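Local coordinates for uridylate-specific endoribonuclease nsp11 (Prrsv 16244b, PDB 5EYI), which probably cleaves uridine-rich viral RNA as an endoribonuclease, which would keep host double-stranded RNA sensors from being activated during replication, at residues Val11-Leu15 with Gly16-Ser20. The protein carries 1 engineered substitution. Numbering follows the deposited sequence.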
ATOM      1  N   VAL A  11      -0.326  12.752  20.165  1.00 18.99           N
ATOM      2  CA  VAL A  11      -1.767  12.673  19.897  1.00 18.59           C
ATOM      3  C   VAL A  11      -2.361  14.080  19.847  1.00 18.48           C
ATOM      4  O   VAL A  11      -3.078  14.427  18.896  1.00 18.15           O
ATOM      5  CB  VAL A  11      -2.510  11.818  20.958  1.00 18.71           C
ATOM      6  CG1 VAL A  11      -4.007  12.076  20.951  1.00 18.70           C
ATOM      7  CG2 VAL A  11      -2.246  10.337  20.729  1.00 19.03           C
ATOM      8  N   ALA A  12      -2.077  14.867  20.882  1.00 17.87           N
ATOM      9  CA  ALA A  12      -2.550  16.254  20.950  1.00 17.96           C
ATOM     10  C   ALA A  12      -1.942  17.095  19.828  1.00 18.55           C
ATOM     11  O   ALA A  12      -2.659  17.861  19.196  1.00 18.60           O
ATOM     12  CB  ALA A  12      -2.236  16.874  22.308  1.00 17.46           C
ATOM     13  N   HIS A  13      -0.634  16.939  19.577  1.00 18.86           N
ATOM     14  CA  HIS A  13       0.042  17.693  18.513  1.00 19.56           C
ATOM     15  C   HIS A  13      -0.640  17.455  17.165  1.00 20.43           C
ATOM     16  O   HIS A  13      -0.931  18.406  16.437  1.00 21.00           O
ATOM     17  CB  HIS A  13       1.519  17.324  18.378  1.00 19.13           C
ATOM     18  CG  HIS A  13       2.354  17.626  19.578  1.00 18.57           C
ATOM     19  ND1 HIS A  13       1.960  18.488  20.577  1.00 19.62           N
ATOM     20  CD2 HIS A  13       3.587  17.192  19.927  1.00 18.63           C
ATOM     21  CE1 HIS A  13       2.902  18.551  21.500  1.00 18.87           C
ATOM     22  NE2 HIS A  13       3.905  17.783  21.122  1.00 18.73           N
ATOM     23  N   ASN A  14      -0.951  16.197  16.868  1.00 20.39           N
ATOM     24  CA  ASN A  14      -1.628  15.847  15.614  1.00 20.68           C
ATOM     25  C   ASN A  14      -3.003  16.500  15.453  1.00 21.74           C
ATOM     26  O   ASN A  14      -3.474  16.642  14.332  1.00 22.72           O
ATOM     27  CB  ASN A  14      -1.738  14.321  15.463  1.00 19.66           C
ATOM     28  CG  ASN A  14      -0.374  13.641  15.353  1.00 19.51           C
ATOM     29  OD1 ASN A  14       0.614  14.267  14.995  1.00 20.19           O
ATOM     30  ND2 ASN A  14      -0.319  12.365  15.669  1.00 18.74           N
ATOM     31  N   LEU A  15      -3.648  16.865  16.566  1.00 22.23           N
ATOM     32  CA  LEU A  15      -4.901  17.645  16.550  1.00 22.36           C
ATOM     33  C   LEU A  15      -4.699  19.178  16.633  1.00 22.46           C
ATOM     34  O   LEU A  15      -5.671  19.923  16.653  1.00 22.29           O
ATOM     35  CB  LEU A  15      -5.823  17.179  17.688  1.00 22.13           C
ATOM     36  CG  LEU A  15      -6.379  15.762  17.562  1.00 21.99           C
ATOM     37  CD1 LEU A  15      -6.980  15.295  18.876  1.00 22.21           C
ATOM     38  CD2 LEU A  15      -7.409  15.691  16.449  1.00 22.30           C
ATOM     39  N   GLY A  16      -3.452  19.635  16.668  1.00 23.38           N
ATOM     40  CA  GLY A  16      -3.128  21.057  16.702  1.00 23.77           C
ATOM     41  C   GLY A  16      -3.032  21.680  18.087  1.00 23.60           C
ATOM     42  O   GLY A  16      -3.117  22.909  18.212  1.00 26.04           O
ATOM     43  N   PHE A  17      -2.823  20.862  19.119  1.00 21.61           N
ATOM     44  CA  PHE A  17      -2.731  21.353  20.488  1.00 20.83           C
ATOM     45  C   PHE A  17      -1.339  21.078  21.037  1.00 21.31           C
ATOM     46  O   PHE A  17      -0.870  19.921  21.035  1.00 21.74           O
ATOM     47  CB  PHE A  17      -3.810  20.710  21.359  1.00 20.42           C
ATOM     48  CG  PHE A  17      -5.201  21.063  20.944  1.00 19.90           C
ATOM     49  CD1 PHE A  17      -5.830  20.376  19.911  1.00 19.96           C
ATOM     50  CD2 PHE A  17      -5.885  22.104  21.565  1.00 20.78           C
ATOM     51  CE1 PHE A  17      -7.112  20.712  19.513  1.00 20.12           C
ATOM     52  CE2 PHE A  17      -7.180  22.437  21.177  1.00 20.15           C
ATOM     53  CZ  PHE A  17      -7.790  21.740  20.151  1.00 20.26           C
ATOM     54  N   TYR A  18      -0.668  22.150  21.460  1.00 20.60           N
ATOM     55  CA  TYR A  18       0.676  22.084  22.028  1.00 21.26           C
ATOM     56  C   TYR A  18       0.771  22.693  23.425  1.00 21.09           C
ATOM     57  O   TYR A  18       1.527  22.198  24.256  1.00 20.98           O
ATOM     58  CB  TYR A  18       1.682  22.785  21.105  1.00 22.01           C
ATOM     59  CG  TYR A  18       1.753  22.197  19.717  1.00 23.26           C
ATOM     60  CD1 TYR A  18       0.785  22.502  18.771  1.00 24.12           C
ATOM     61  CD2 TYR A  18       2.794  21.333  19.344  1.00 24.37           C
ATOM     62  CE1 TYR A  18       0.839  21.972  17.497  1.00 25.37           C
ATOM     63  CE2 TYR A  18       2.854  20.796  18.064  1.00 24.85           C
ATOM     64  CZ  TYR A  18       1.873  21.127  17.149  1.00 25.88           C
ATOM     65  OH  TYR A  18       1.890  20.612  15.877  1.00 30.15           O
ATOM     66  N   PHE A  19       0.050  23.786  23.669  1.00 21.03           N
ATOM     67  CA  PHE A  19       0.063  24.442  24.977  1.00 21.40           C
ATOM     68  C   PHE A  19      -0.886  23.770  25.956  1.00 21.07           C
ATOM     69  O   PHE A  19      -1.937  23.286  25.568  1.00 19.86           O
ATOM     70  CB  PHE A  19      -0.315  25.934  24.863  1.00 22.40           C
ATOM     71  CG  PHE A  19       0.814  26.824  24.412  1.00 22.70           C
ATOM     72  CD1 PHE A  19       2.018  26.858  25.113  1.00 22.75           C
ATOM     73  CD2 PHE A  19       0.667  27.653  23.307  1.00 23.58           C
ATOM     74  CE1 PHE A  19       3.061  27.676  24.705  1.00 22.96           C
ATOM     75  CE2 PHE A  19       1.710  28.483  22.901  1.00 23.67           C
ATOM     76  CZ  PHE A  19       2.904  28.488  23.599  1.00 23.06           C
ATOM     77  N   SER A  20      -0.502  23.762  27.229  1.00 21.74           N
ATOM     78  CA  SER A  20      -1.377  23.349  28.308  1.00 21.80           C
ATOM     79  C   SER A  20      -1.133  24.215  29.529  1.00 23.36           C
ATOM     80  O   SER A  20       0.021  24.433  29.907  1.00 23.76           O
ATOM     81  CB  SER A  20      -1.116  21.902  28.704  1.00 21.62           C
ATOM     82  OG  SER A  20      -2.039  21.506  29.702  1.00 19.70           O
TER
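A Schellman motif ends helix 9-14, where Gly16 N and Phe17 N both turn back into the last helical turn. Gly16 N donates to His13 O at 2.8 Å, standing well above that carbonyl plane, and Phe17 N reaches Ala12 O at 3.0 Å. The reversal is made by the positive phi of Gly16 (89°), a conformation glycine reaches easily. His13 supplies a side-chain bond over the same turn: its ND1 donates almost straight (169°) to Phe17 O, 3.2 Å away and in the plane of the imidazole. With this edge held, one face of the ring takes the Tyr18 phenol in an offset stack, centroids 4.4 Å apart and planes only 13° from parallel; CD2 of Tyr18 lies over the imidazole rim near ND1. His13 and Tyr18 share the same first torsion, CG anti to the carbonyl carbon, and this brings the phenol over the imidazole. In the PRRSV nsp11 N-terminal domain this turn joins the helix to strand 19-20, and its buried side packs on the neighbouring sheet: Ala12 and Phe17 both touch Leu52 and Val40. Within the turn itself, CB of Ala12 lies 4.3 Å from CB of Phe17, while Leu15 sets its CB against the edge of the Phe17 ring, 3.9 Å from CD1.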